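Local structure of putative cytochrome P450 YjiB (Bacillus subtilis subsp. subtilis, 4RM4) at residues Glu156-Lys159 against Ala160-Leu164; Asp185-Glu188 against Glu189-Ala193; Phe232-Leu235 against Leu236-Gly240. The protein is a putative cytochrome P450 that binds heme and probably acts as a monooxygenase, using molecular oxygen and supplied electrons to oxidise organic substrates. All coordinates share one frame; numbering follows the deposited sequence.

Interaction 1 of 3, residues Glu156-Lys159 against Ala160-Leu164; sequences EQFK and AWSDL
Q157 runs alongside the indole of W161, one helical turn ahead, and lays its methylene over the ring: CG stands 4.0 Å from the centroid of the six-membered ring, 21° off the normal, a CH-pi contact. CG anti to the backbone N (chi1 -165°) and an extended chain carry the amide across the same ring, its NE2 3.7 Å from CZ2 of W161. The backbone O of Q157 lies over one face of the indole, 3.2 Å above the plane and offset toward the rim, and accepts the hydrogen of W161 N. A flat-ended glutamine suits this exposed flank because its carbons can pack while its amide stays near solvent. F158 meets W161 at about a right angle, CD1 4.0 Å from CE3.

One water spans two turns, donating to E156 OE2 at 2.9 Å and D163 OD2 at 2.8 Å, which probably softens the repulsion between the carboxylates. Another bridges one turn, giving a hydrogen to F158 O at 2.7 Å, bonding also to S162 OG and resting over the centre of the F158 ring. K159 NZ lies 4.5 Å from D163 OD1, too far for a salt bridge; Y137 instead bonds to that oxygen and offers its ring to the lysine.

Helix 155-165 packs F158 and S162 against L237 of helix 226-257, and W161 against L191 of helix 177-204, where E190 accepts its NE1 hydrogen.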
ATOM      1  N   GLU A 156      -7.197 -12.221  17.493  1.00 31.57           N
ATOM      2  CA  GLU A 156      -7.235 -10.908  18.165  1.00 29.64           C
ATOM      3  C   GLU A 156      -5.851 -10.394  18.524  1.00 24.98           C
ATOM      4  O   GLU A 156      -5.571  -9.197  18.439  1.00 27.67           O
ATOM      5  CB  GLU A 156      -8.109 -10.917  19.420  1.00 30.65           C
ATOM      6  CG  GLU A 156      -7.997  -9.619  20.241  1.00 32.42           C
ATOM      7  CD  GLU A 156      -8.297  -8.351  19.421  1.00 38.86           C
ATOM      8  OE1 GLU A 156      -9.257  -8.357  18.616  1.00 38.59           O
ATOM      9  OE2 GLU A 156      -7.567  -7.342  19.587  1.00 36.52           O
ATOM     10  N   GLN A 157      -4.989 -11.308  18.935  1.00 24.64           N
ATOM     11  CA  GLN A 157      -3.632 -10.961  19.307  1.00 28.48           C
ATOM     12  C   GLN A 157      -2.927 -10.430  18.069  1.00 26.27           C
ATOM     13  O   GLN A 157      -2.130  -9.497  18.126  1.00 26.86           O
ATOM     14  CB  GLN A 157      -2.935 -12.220  19.814  1.00 32.37           C
ATOM     15  CG  GLN A 157      -1.651 -11.984  20.564  1.00 34.16           C
ATOM     16  CD  GLN A 157      -1.084 -13.283  21.108  1.00 38.10           C
ATOM     17  OE1 GLN A 157      -1.579 -14.371  20.794  1.00 33.42           O
ATOM     18  NE2 GLN A 157      -0.048 -13.177  21.929  1.00 35.92           N
ATOM     19  N   PHE A 158      -3.234 -11.045  16.938  1.00 26.51           N
ATOM     20  CA  PHE A 158      -2.630 -10.655  15.676  1.00 25.95           C
ATOM     21  C   PHE A 158      -3.121  -9.282  15.229  1.00 24.92           C
ATOM     22  O   PHE A 158      -2.336  -8.427  14.842  1.00 25.98           O
ATOM     23  CB  PHE A 158      -2.952 -11.697  14.612  1.00 27.41           C
ATOM     24  CG  PHE A 158      -2.114 -11.575  13.384  1.00 24.75           C
ATOM     25  CD1 PHE A 158      -0.807 -12.015  13.387  1.00 26.39           C
ATOM     26  CD2 PHE A 158      -2.628 -11.021  12.240  1.00 23.15           C
ATOM     27  CE1 PHE A 158      -0.021 -11.902  12.256  1.00 28.60           C
ATOM     28  CE2 PHE A 158      -1.850 -10.914  11.100  1.00 30.80           C
ATOM     29  CZ  PHE A 158      -0.547 -11.365  11.119  1.00 20.47           C
ATOM     30  N   LYS A 159      -4.431  -9.080  15.285  1.00 21.47           N
ATOM     31  CA  LYS A 159      -5.020  -7.784  14.983  1.00 23.94           C
ATOM     32  C   LYS A 159      -4.414  -6.687  15.859  1.00 25.98           C
ATOM     33  O   LYS A 159      -4.096  -5.606  15.383  1.00 24.20           O
ATOM     34  CB  LYS A 159      -6.534  -7.847  15.173  1.00 28.22           C
ATOM     35  CG  LYS A 159      -7.257  -6.535  14.926  1.00 30.78           C
ATOM     36  CD  LYS A 159      -7.134  -6.112  13.464  1.00 34.37           C
ATOM     37  CE  LYS A 159      -8.170  -5.058  13.105  1.00 33.61           C
ATOM     38  NZ  LYS A 159      -8.137  -4.688  11.660  1.00 26.35           N
ATOM     39  N   ALA A 160      -4.241  -6.982  17.145  1.00 25.23           N
ATOM     40  CA  ALA A 160      -3.676  -6.020  18.084  1.00 23.10           C
ATOM     41  C   ALA A 160      -2.280  -5.565  17.675  1.00 26.16           C
ATOM     42  O   ALA A 160      -1.954  -4.380  17.766  1.00 25.85           O
ATOM     43  CB  ALA A 160      -3.651  -6.603  19.491  1.00 24.27           C
ATOM     44  N   TRP A 161      -1.459  -6.517  17.241  1.00 22.69           N
ATOM     45  CA  TRP A 161      -0.141  -6.217  16.679  1.00 25.53           C
ATOM     46  C   TRP A 161      -0.239  -5.342  15.426  1.00 25.82           C
ATOM     47  O   TRP A 161       0.536  -4.394  15.258  1.00 28.43           O
ATOM     48  CB  TRP A 161       0.582  -7.515  16.327  1.00 25.11           C
ATOM     49  CG  TRP A 161       1.114  -8.261  17.512  1.00 29.81           C
ATOM     50  CD1 TRP A 161       1.633  -7.726  18.652  1.00 34.76           C
ATOM     51  CD2 TRP A 161       1.170  -9.682  17.672  1.00 29.71           C
ATOM     52  NE1 TRP A 161       2.016  -8.728  19.515  1.00 33.18           N
ATOM     53  CE2 TRP A 161       1.738  -9.939  18.936  1.00 31.64           C
ATOM     54  CE3 TRP A 161       0.791 -10.766  16.869  1.00 27.59           C
ATOM     55  CZ2 TRP A 161       1.937 -11.231  19.419  1.00 25.55           C
ATOM     56  CZ3 TRP A 161       0.991 -12.047  17.348  1.00 30.38           C
ATOM     57  CH2 TRP A 161       1.559 -12.268  18.611  1.00 28.46           C
ATOM     58  N   SER A 162      -1.181  -5.662  14.542  1.00 22.08           N
ATOM     59  CA  SER A 162      -1.341  -4.877  13.314  1.00 27.41           C
ATOM     60  C   SER A 162      -1.753  -3.444  13.612  1.00 29.15           C
ATOM     61  O   SER A 162      -1.376  -2.517  12.887  1.00 22.30           O
ATOM     62  CB  SER A 162      -2.330  -5.532  12.348  1.00 26.78           C
ATOM     63  OG  SER A 162      -1.698  -6.567  11.622  1.00 24.83           O
ATOM     64  N   ASP A 163      -2.523  -3.258  14.682  1.00 24.58           N
ATOM     65  CA  ASP A 163      -2.902  -1.908  15.106  1.00 27.97           C
ATOM     66  C   ASP A 163      -1.696  -1.119  15.576  1.00 29.72           C
ATOM     67  O   ASP A 163      -1.537   0.060  15.250  1.00 33.63           O
ATOM     68  CB  ASP A 163      -3.932  -1.952  16.236  1.00 23.18           C
ATOM     69  CG  ASP A 163      -5.277  -2.432  15.771  1.00 26.10           C
ATOM     70  OD1 ASP A 163      -5.520  -2.407  14.542  1.00 29.91           O
ATOM     71  OD2 ASP A 163      -6.094  -2.833  16.627  1.00 31.15           O
ATOM     72  N   LEU A 164      -0.855  -1.775  16.363  1.00 30.48           N
ATOM     73  CA  LEU A 164       0.339  -1.149  16.893  1.00 33.62           C
ATOM     74  C   LEU A 164       1.292  -0.751  15.780  1.00 33.88           C
ATOM     75  O   LEU A 164       2.038   0.214  15.910  1.00 33.92           O
ATOM     76  CB  LEU A 164       1.046  -2.094  17.866  1.00 35.01           C
ATOM     77  CG  LEU A 164       0.440  -2.168  19.265  1.00 34.06           C
ATOM     78  CD1 LEU A 164       0.939  -3.400  20.014  1.00 33.63           C
ATOM     79  CD2 LEU A 164       0.759  -0.890  20.023  1.00 40.24           C
TER
HETATM   80  O   HOH W   1      -7.092  -4.725  18.367  1.00 38.05           O
HETATM   81  O   HOH W   2      -0.466  -8.707  12.881  1.00 32.05           O

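Interaction 2 of 3, residues Asp185-Glu188 against Glu189-Ala193; sequences DKCE and EELAA
A192 N donates to E188 O at 2.9 Å, with a fairly straight N-H...O angle of 162°, and E190 N donates to K186 O at 3.0 Å; these backbone hydrogen bonds join one turn of the helix to the next. The CB of A192 lies 3.5 Å from E188 O, and alanine is small enough to sit close against that carbonyl.

The apolar contact of this stretch is between C187 and L191, one turn apart on the buried side of the helix. SG is modelled 3.6 Å from CD2 of L191, but that methyl also stands too near the backbone O of C187, so the exact setting of the leucine branch is doubtful. With SG anti to the backbone N (chi1 173°), the sulfur lies beside its own carbonyl carbon, within reach of L191. Both residue types suit a surface pressed against other helices, cysteine being small and compact, leucine a branched apolar chain that meets W161, T234 and L237.

Charged chains lie on the exposed flank at D185, K186 and E189, a place that suits acidic and basic groups because water can reach them. K186 and E190 form an i, i+4 pair of opposite sign, yet NZ remains 5.4 Å from OE2, so any attraction acts through space without a salt bridge. The extended chain of E190 carries OE1 to a hydrogen bond with NE1 of W161, bridging to helix 155-165.

Helix 177-204, probably helix G of the P450 fold, rests through C187 and L191 on W161 and L164 of helix 155-165. E188, L191 and A192 meet helix 226-257 at T234, L237 and I230.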
ATOM      1  N   ASP A 185       9.699  -1.745  18.689  1.00 48.03           N
ATOM      2  CA  ASP A 185      10.610  -2.874  18.831  1.00 46.53           C
ATOM      3  C   ASP A 185       9.900  -3.986  19.583  1.00 45.79           C
ATOM      4  O   ASP A 185       9.920  -5.141  19.161  1.00 41.75           O
ATOM      5  CB  ASP A 185      11.893  -2.463  19.560  1.00 46.87           C
ATOM      6  CG  ASP A 185      12.772  -1.549  18.723  1.00 54.82           C
ATOM      7  OD1 ASP A 185      12.566  -1.481  17.490  1.00 54.15           O
ATOM      8  OD2 ASP A 185      13.673  -0.903  19.293  1.00 54.82           O
ATOM      9  N   LYS A 186       9.259  -3.620  20.690  1.00 46.68           N
ATOM     10  CA  LYS A 186       8.488  -4.559  21.499  1.00 42.72           C
ATOM     11  C   LYS A 186       7.503  -5.320  20.615  1.00 38.62           C
ATOM     12  O   LYS A 186       7.484  -6.552  20.594  1.00 37.14           O
ATOM     13  CB  LYS A 186       7.736  -3.802  22.596  1.00 47.40           C
ATOM     14  CG  LYS A 186       7.218  -4.666  23.730  1.00 48.42           C
ATOM     15  CD  LYS A 186       6.462  -3.819  24.750  1.00 54.67           C
ATOM     16  CE  LYS A 186       6.008  -4.643  25.948  1.00 55.07           C
ATOM     17  NZ  LYS A 186       5.255  -3.815  26.944  1.00 51.56           N
ATOM     18  N   CYS A 187       6.698  -4.571  19.873  1.00 38.03           N
ATOM     19  CA  CYS A 187       5.697  -5.159  18.995  1.00 41.36           C
ATOM     20  C   CYS A 187       6.327  -6.094  17.964  1.00 37.49           C
ATOM     21  O   CYS A 187       5.848  -7.204  17.747  1.00 37.28           O
ATOM     22  CB  CYS A 187       4.904  -4.066  18.286  1.00 38.14           C
ATOM     23  SG  CYS A 187       3.787  -4.694  17.030  1.00 31.83           S
ATOM     24  N   GLU A 188       7.404  -5.635  17.340  1.00 36.00           N
ATOM     25  CA  GLU A 188       8.076  -6.401  16.297  1.00 39.56           C
ATOM     26  C   GLU A 188       8.713  -7.672  16.864  1.00 35.97           C
ATOM     27  O   GLU A 188       8.724  -8.708  16.205  1.00 31.73           O
ATOM     28  CB  GLU A 188       9.121  -5.530  15.596  1.00 40.46           C
ATOM     29  CG  GLU A 188       9.457  -5.957  14.172  1.00 42.60           C
ATOM     30  CD  GLU A 188       9.484  -4.787  13.195  1.00 42.39           C
ATOM     31  OE1 GLU A 188       8.714  -3.823  13.389  1.00 43.94           O
ATOM     32  OE2 GLU A 188      10.275  -4.834  12.227  1.00 48.99           O
ATOM     33  N   GLU A 189       9.237  -7.591  18.084  1.00 34.82           N
ATOM     34  CA  GLU A 189       9.861  -8.744  18.724  1.00 34.85           C
ATOM     35  C   GLU A 189       8.802  -9.782  19.086  1.00 34.11           C
ATOM     36  O   GLU A 189       9.062 -10.990  19.061  1.00 31.08           O
ATOM     37  CB  GLU A 189      10.643  -8.320  19.975  1.00 40.10           C
ATOM     38  CG  GLU A 189      11.723  -7.265  19.727  1.00 43.98           C
ATOM     39  CD  GLU A 189      12.925  -7.806  18.971  1.00 53.98           C
ATOM     40  OE1 GLU A 189      13.683  -8.616  19.550  1.00 53.60           O
ATOM     41  OE2 GLU A 189      13.115  -7.417  17.799  1.00 60.25           O
ATOM     42  N   GLU A 190       7.604  -9.309  19.423  1.00 32.90           N
ATOM     43  CA  GLU A 190       6.489 -10.212  19.685  1.00 30.06           C
ATOM     44  C   GLU A 190       5.994 -10.847  18.387  1.00 31.81           C
ATOM     45  O   GLU A 190       5.601 -12.017  18.375  1.00 28.64           O
ATOM     46  CB  GLU A 190       5.346  -9.497  20.409  1.00 33.45           C
ATOM     47  CG  GLU A 190       5.637  -9.190  21.877  1.00 33.55           C
ATOM     48  CD  GLU A 190       4.532  -8.386  22.556  1.00 41.37           C
ATOM     49  OE1 GLU A 190       3.524  -8.049  21.895  1.00 38.37           O
ATOM     50  OE2 GLU A 190       4.673  -8.096  23.764  1.00 44.87           O
ATOM     51  N   LEU A 191       6.005 -10.077  17.298  1.00 27.68           N
ATOM     52  CA  LEU A 191       5.637 -10.628  15.992  1.00 27.80           C
ATOM     53  C   LEU A 191       6.624 -11.696  15.551  1.00 25.79           C
ATOM     54  O   LEU A 191       6.226 -12.748  15.072  1.00 24.71           O
ATOM     55  CB  LEU A 191       5.549  -9.541  14.913  1.00 26.94           C
ATOM     56  CG  LEU A 191       4.209  -8.825  14.764  1.00 29.06           C
ATOM     57  CD1 LEU A 191       3.105  -9.793  14.371  1.00 20.32           C
ATOM     58  CD2 LEU A 191       3.871  -8.119  16.052  1.00 37.91           C
ATOM     59  N   ALA A 192       7.912 -11.403  15.707  1.00 28.47           N
ATOM     60  CA  ALA A 192       8.977 -12.337  15.369  1.00 30.11           C
ATOM     61  C   ALA A 192       8.794 -13.703  16.037  1.00 25.26           C
ATOM     62  O   ALA A 192       8.816 -14.731  15.360  1.00 26.37           O
ATOM     63  CB  ALA A 192      10.334 -11.745  15.733  1.00 26.89           C
ATOM     64  N   ALA A 193       8.613 -13.708  17.356  1.00 28.92           N
ATOM     65  CA  ALA A 193       8.404 -14.950  18.104  1.00 26.77           C
ATOM     66  C   ALA A 193       7.136 -15.674  17.667  1.00 24.97           C
ATOM     67  O   ALA A 193       7.101 -16.899  17.581  1.00 23.11           O
ATOM     68  CB  ALA A 193       8.373 -14.674  19.611  1.00 25.93           C
TER

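Interaction 3 of 3, residues Phe232-Leu235 against Leu236-Gly240; sequences FCTL and LLVAG. With HEM (protoporphyrin IX containing Fe), chain B.
The backbone O of T234 receives two N-H groups: V238 N at 3.1 Å, nearly straight at 166°, and more weakly L237 N. In the next step A239 N reaches L235 O at 2.6 Å. Beyond this point the helical bonding loosens, for G240 N makes only weak bonds to L236 O and L237 O. A239 O accepts a hydrogen at 2.5 Å from a water that is itself bound to the heme iron at 2.4 Å, and it also bonds to T243 OG1. This weakening is consistent with the kink in the long central helix of P450s, which as a rule shapes the groove where oxygen binds.

Glycine fits position 240 because CA lies 3.3 Å from C2C of the heme and a CB would collide with L236 O. L235 and L236 supply apolar cover for the porphyrin rim, CD2 of L235 packing on the methyl CMD and CD2 of L236 3.8 Å from the vinyl carbon CAC. With CG anti to its backbone N (chi1 175°), the F232 ring packs against L236, whose CG lies over one face, offset toward the rim, and CZ is 3.7 Å from CD2 of the leucine. With an alanine at F232, L236 would probably lose this support and its isobutyl group be set free to shift against the heme vinyl.

Helix 226-257 is packed against helix 210-215 at F232, C233 and L236, helix 177-204 at T234, and helix 155-165 at L237 and V238, while V238 stays exposed; F232 also touches S80 and L350 in loops.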
ATOM      1  N   PHE A 232      10.489 -10.794   6.653  1.00 17.68           N
ATOM      2  CA  PHE A 232       9.626 -10.752   5.466  1.00 16.35           C
ATOM      3  C   PHE A 232       8.115 -10.796   5.821  1.00 16.43           C
ATOM      4  O   PHE A 232       7.311 -10.041   5.272  1.00 15.78           O
ATOM      5  CB  PHE A 232       9.984 -11.869   4.471  1.00 15.61           C
ATOM      6  CG  PHE A 232       9.052 -11.936   3.301  1.00 16.28           C
ATOM      7  CD1 PHE A 232       9.117 -10.980   2.297  1.00 15.82           C
ATOM      8  CD2 PHE A 232       8.075 -12.919   3.223  1.00 16.40           C
ATOM      9  CE1 PHE A 232       8.228 -11.024   1.222  1.00 16.45           C
ATOM     10  CE2 PHE A 232       7.186 -12.966   2.142  1.00 14.19           C
ATOM     11  CZ  PHE A 232       7.273 -12.019   1.145  1.00 18.59           C
ATOM     12  N   CYS A 233       7.723 -11.678   6.739  1.00 14.85           N
ATOM     13  CA  CYS A 233       6.320 -11.736   7.156  1.00 15.16           C
ATOM     14  C   CYS A 233       5.840 -10.429   7.788  1.00 14.70           C
ATOM     15  O   CYS A 233       4.755  -9.935   7.473  1.00 17.92           O
ATOM     16  CB  CYS A 233       6.077 -12.924   8.093  1.00 15.50           C
ATOM     17  SG  CYS A 233       6.293 -14.526   7.277  1.00 21.91           S
ATOM     18  N   THR A 234       6.666  -9.858   8.655  1.00 15.18           N
ATOM     19  CA  THR A 234       6.346  -8.582   9.268  1.00 15.33           C
ATOM     20  C   THR A 234       6.186  -7.480   8.203  1.00 13.94           C
ATOM     21  O   THR A 234       5.269  -6.665   8.287  1.00 15.69           O
ATOM     22  CB  THR A 234       7.391  -8.186  10.309  1.00 19.32           C
ATOM     23  OG1 THR A 234       7.467  -9.210  11.317  1.00 19.54           O
ATOM     24  CG2 THR A 234       7.001  -6.882  10.957  1.00 19.35           C
ATOM     25  N   LEU A 235       7.060  -7.482   7.195  1.00 15.16           N
ATOM     26  CA  LEU A 235       6.973  -6.502   6.103  1.00 15.59           C
ATOM     27  C   LEU A 235       5.632  -6.575   5.393  1.00 16.70           C
ATOM     28  O   LEU A 235       5.077  -5.548   4.995  1.00 16.76           O
ATOM     29  CB  LEU A 235       8.105  -6.706   5.093  1.00 15.72           C
ATOM     30  CG  LEU A 235       8.118  -5.739   3.906  1.00 13.73           C
ATOM     31  CD1 LEU A 235       8.103  -4.284   4.396  1.00 17.06           C
ATOM     32  CD2 LEU A 235       9.315  -6.026   3.018  1.00 16.01           C
ATOM     33  N   LEU A 236       5.103  -7.782   5.221  1.00 13.91           N
ATOM     34  CA  LEU A 236       3.820  -7.932   4.556  1.00 14.57           C
ATOM     35  C   LEU A 236       2.713  -7.143   5.262  1.00 17.14           C
ATOM     36  O   LEU A 236       1.852  -6.575   4.612  1.00 18.68           O
ATOM     37  CB  LEU A 236       3.424  -9.404   4.432  1.00 16.17           C
ATOM     38  CG  LEU A 236       4.374 -10.270   3.603  1.00 12.56           C
ATOM     39  CD1 LEU A 236       3.741 -11.653   3.416  1.00 14.35           C
ATOM     40  CD2 LEU A 236       4.714  -9.630   2.250  1.00 16.97           C
ATOM     41  N   LEU A 237       2.727  -7.138   6.593  1.00 17.45           N
ATOM     42  CA  LEU A 237       1.791  -6.326   7.359  1.00 16.12           C
ATOM     43  C   LEU A 237       2.085  -4.850   7.174  1.00 14.63           C
ATOM     44  O   LEU A 237       1.184  -4.057   6.894  1.00 17.28           O
ATOM     45  CB  LEU A 237       1.896  -6.646   8.856  1.00 15.61           C
ATOM     46  CG  LEU A 237       1.994  -8.127   9.203  1.00 19.42           C
ATOM     47  CD1 LEU A 237       1.914  -8.297  10.728  1.00 22.13           C
ATOM     48  CD2 LEU A 237       0.921  -8.921   8.510  1.00 18.05           C
ATOM     49  N   VAL A 238       3.356  -4.487   7.330  1.00 14.48           N
ATOM     50  CA  VAL A 238       3.786  -3.090   7.277  1.00 15.38           C
ATOM     51  C   VAL A 238       3.523  -2.485   5.901  1.00 15.32           C
ATOM     52  O   VAL A 238       2.999  -1.373   5.789  1.00 17.28           O
ATOM     53  CB  VAL A 238       5.294  -2.943   7.670  1.00 14.72           C
ATOM     54  CG1 VAL A 238       5.805  -1.514   7.469  1.00 16.99           C
ATOM     55  CG2 VAL A 238       5.504  -3.363   9.147  1.00 17.18           C
ATOM     56  N   ALA A 239       3.833  -3.251   4.860  1.00 15.62           N
ATOM     57  CA  ALA A 239       3.711  -2.784   3.478  1.00 19.29           C
ATOM     58  C   ALA A 239       2.295  -2.872   2.921  1.00 18.18           C
ATOM     59  O   ALA A 239       1.922  -2.100   2.024  1.00 16.54           O
ATOM     60  CB  ALA A 239       4.673  -3.563   2.580  1.00 16.21           C
ATOM     61  N   GLY A 240       1.510  -3.808   3.449  1.00 14.56           N
ATOM     62  CA  GLY A 240       0.257  -4.199   2.826  1.00 18.19           C
ATOM     63  C   GLY A 240      -1.034  -3.847   3.541  1.00 14.59           C
ATOM     64  O   GLY A 240      -2.059  -3.667   2.898  1.00 14.80           O
TER
HETATM   65  CHA HEM B 401       6.739  -2.544  -2.354  1.00 13.97           C
HETATM   66  CHB HEM B 401       2.793   0.207  -2.863  1.00 12.70           C
HETATM   67  CHC HEM B 401       0.037  -3.387  -1.061  1.00 12.72           C
HETATM   68  CHD HEM B 401       4.034  -5.945  -0.081  1.00 14.60           C
HETATM   69  C1A HEM B 401       5.910  -1.494  -2.691  1.00 15.73           C
HETATM   70  C2A HEM B 401       6.292  -0.285  -3.394  1.00 14.99           C
HETATM   71  C3A HEM B 401       5.203   0.475  -3.536  1.00 14.61           C
HETATM   72  C4A HEM B 401       4.090  -0.228  -2.943  1.00 12.19           C
HETATM   73  CMA HEM B 401       5.128   1.870  -4.217  1.00 14.35           C
HETATM   74  CAA HEM B 401       7.710   0.069  -3.908  1.00 15.35           C
HETATM   75  CBA HEM B 401       8.575   0.593  -2.777  1.00 14.92           C
HETATM   76  CGA HEM B 401       9.852   1.215  -3.296  1.00 17.03           C
HETATM   77  O1A HEM B 401      10.604   1.754  -2.445  1.00 17.48           O
HETATM   78  O2A HEM B 401      10.108   1.178  -4.527  1.00 14.94           O
HETATM   79  C1B HEM B 401       1.725  -0.551  -2.452  1.00 13.19           C
HETATM   80  C2B HEM B 401       0.331  -0.179  -2.606  1.00 11.63           C
HETATM   81  C3B HEM B 401      -0.420  -1.162  -2.091  1.00 11.00           C
HETATM   82  C4B HEM B 401       0.458  -2.206  -1.618  1.00 14.32           C
HETATM   83  CMB HEM B 401      -0.151   1.142  -3.245  1.00 14.46           C
HETATM   84  CAB HEM B 401      -1.958  -1.295  -2.018  1.00 14.12           C
HETATM   85  CBB HEM B 401      -2.741  -0.575  -2.823  1.00 20.59           C
HETATM   86  C1C HEM B 401       0.874  -4.400  -0.673  1.00 16.31           C
HETATM   87  C2C HEM B 401       0.471  -5.689  -0.145  1.00 13.19           C
HETATM   88  C3C HEM B 401       1.585  -6.383   0.119  1.00 14.14           C
HETATM   89  C4C HEM B 401       2.715  -5.567  -0.230  1.00 13.03           C
HETATM   90  CMC HEM B 401      -1.002  -6.114   0.038  1.00 13.85           C
HETATM   91  CAC HEM B 401       1.763  -7.805   0.705  1.00 15.02           C
HETATM   92  CBC HEM B 401       0.786  -8.506   1.289  1.00 17.83           C
HETATM   93  C1D HEM B 401       5.126  -5.264  -0.571  1.00 15.43           C
HETATM   94  C2D HEM B 401       6.481  -5.712  -0.420  1.00 16.53           C
HETATM   95  C3D HEM B 401       7.339  -4.657  -1.130  1.00 13.16           C
HETATM   96  C4D HEM B 401       6.402  -3.676  -1.641  1.00 15.66           C
HETATM   97  CMD HEM B 401       6.948  -6.992   0.298  1.00 14.74           C
HETATM   98  CAD HEM B 401       8.879  -4.663  -1.274  1.00 13.68           C
HETATM   99  CBD HEM B 401       9.223  -5.364  -2.591  1.00 16.67           C
HETATM  100  CGD HEM B 401      10.712  -5.303  -2.836  1.00 16.03           C
HETATM  101  O1D HEM B 401      11.202  -6.087  -3.695  1.00 15.71           O
HETATM  102  O2D HEM B 401      11.387  -4.491  -2.152  1.00 16.99           O
HETATM  103  NA  HEM B 401       4.556  -1.414  -2.427  1.00 12.22           N
HETATM  104  NB  HEM B 401       1.754  -1.792  -1.835  1.00 15.68           N
HETATM  105  NC  HEM B 401       2.254  -4.352  -0.709  1.00 18.81           N
HETATM  106  ND  HEM B 401       5.117  -4.084  -1.293  1.00 13.15           N
HETATM  107 FE   HEM B 401       3.417  -2.968  -1.711  1.00 16.37          FE
HETATM  108  O   HOH W   3       3.643  -1.614   0.305  1.00 24.37           O

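Three helices that touch one another pairwise carry these contacts, each contact being a stretch of a single helix: interaction 1 on helix 155-165, interaction 2 on helix 177-204 and interaction 3 on helix 226-257, in that order along the chain. Their centres form a compact triangle, about 11 Å between interactions 1 and 2 and about 13 Å from either to interaction 3. L237 is a common meeting point, touched by F158 and S162 from one helix and by L191 from the other. Interaction 3 alone lies on the heme, so helices 155-165 and 177-204, probably F and G of the P450 fold, pack against the heme-facing helix 226-257.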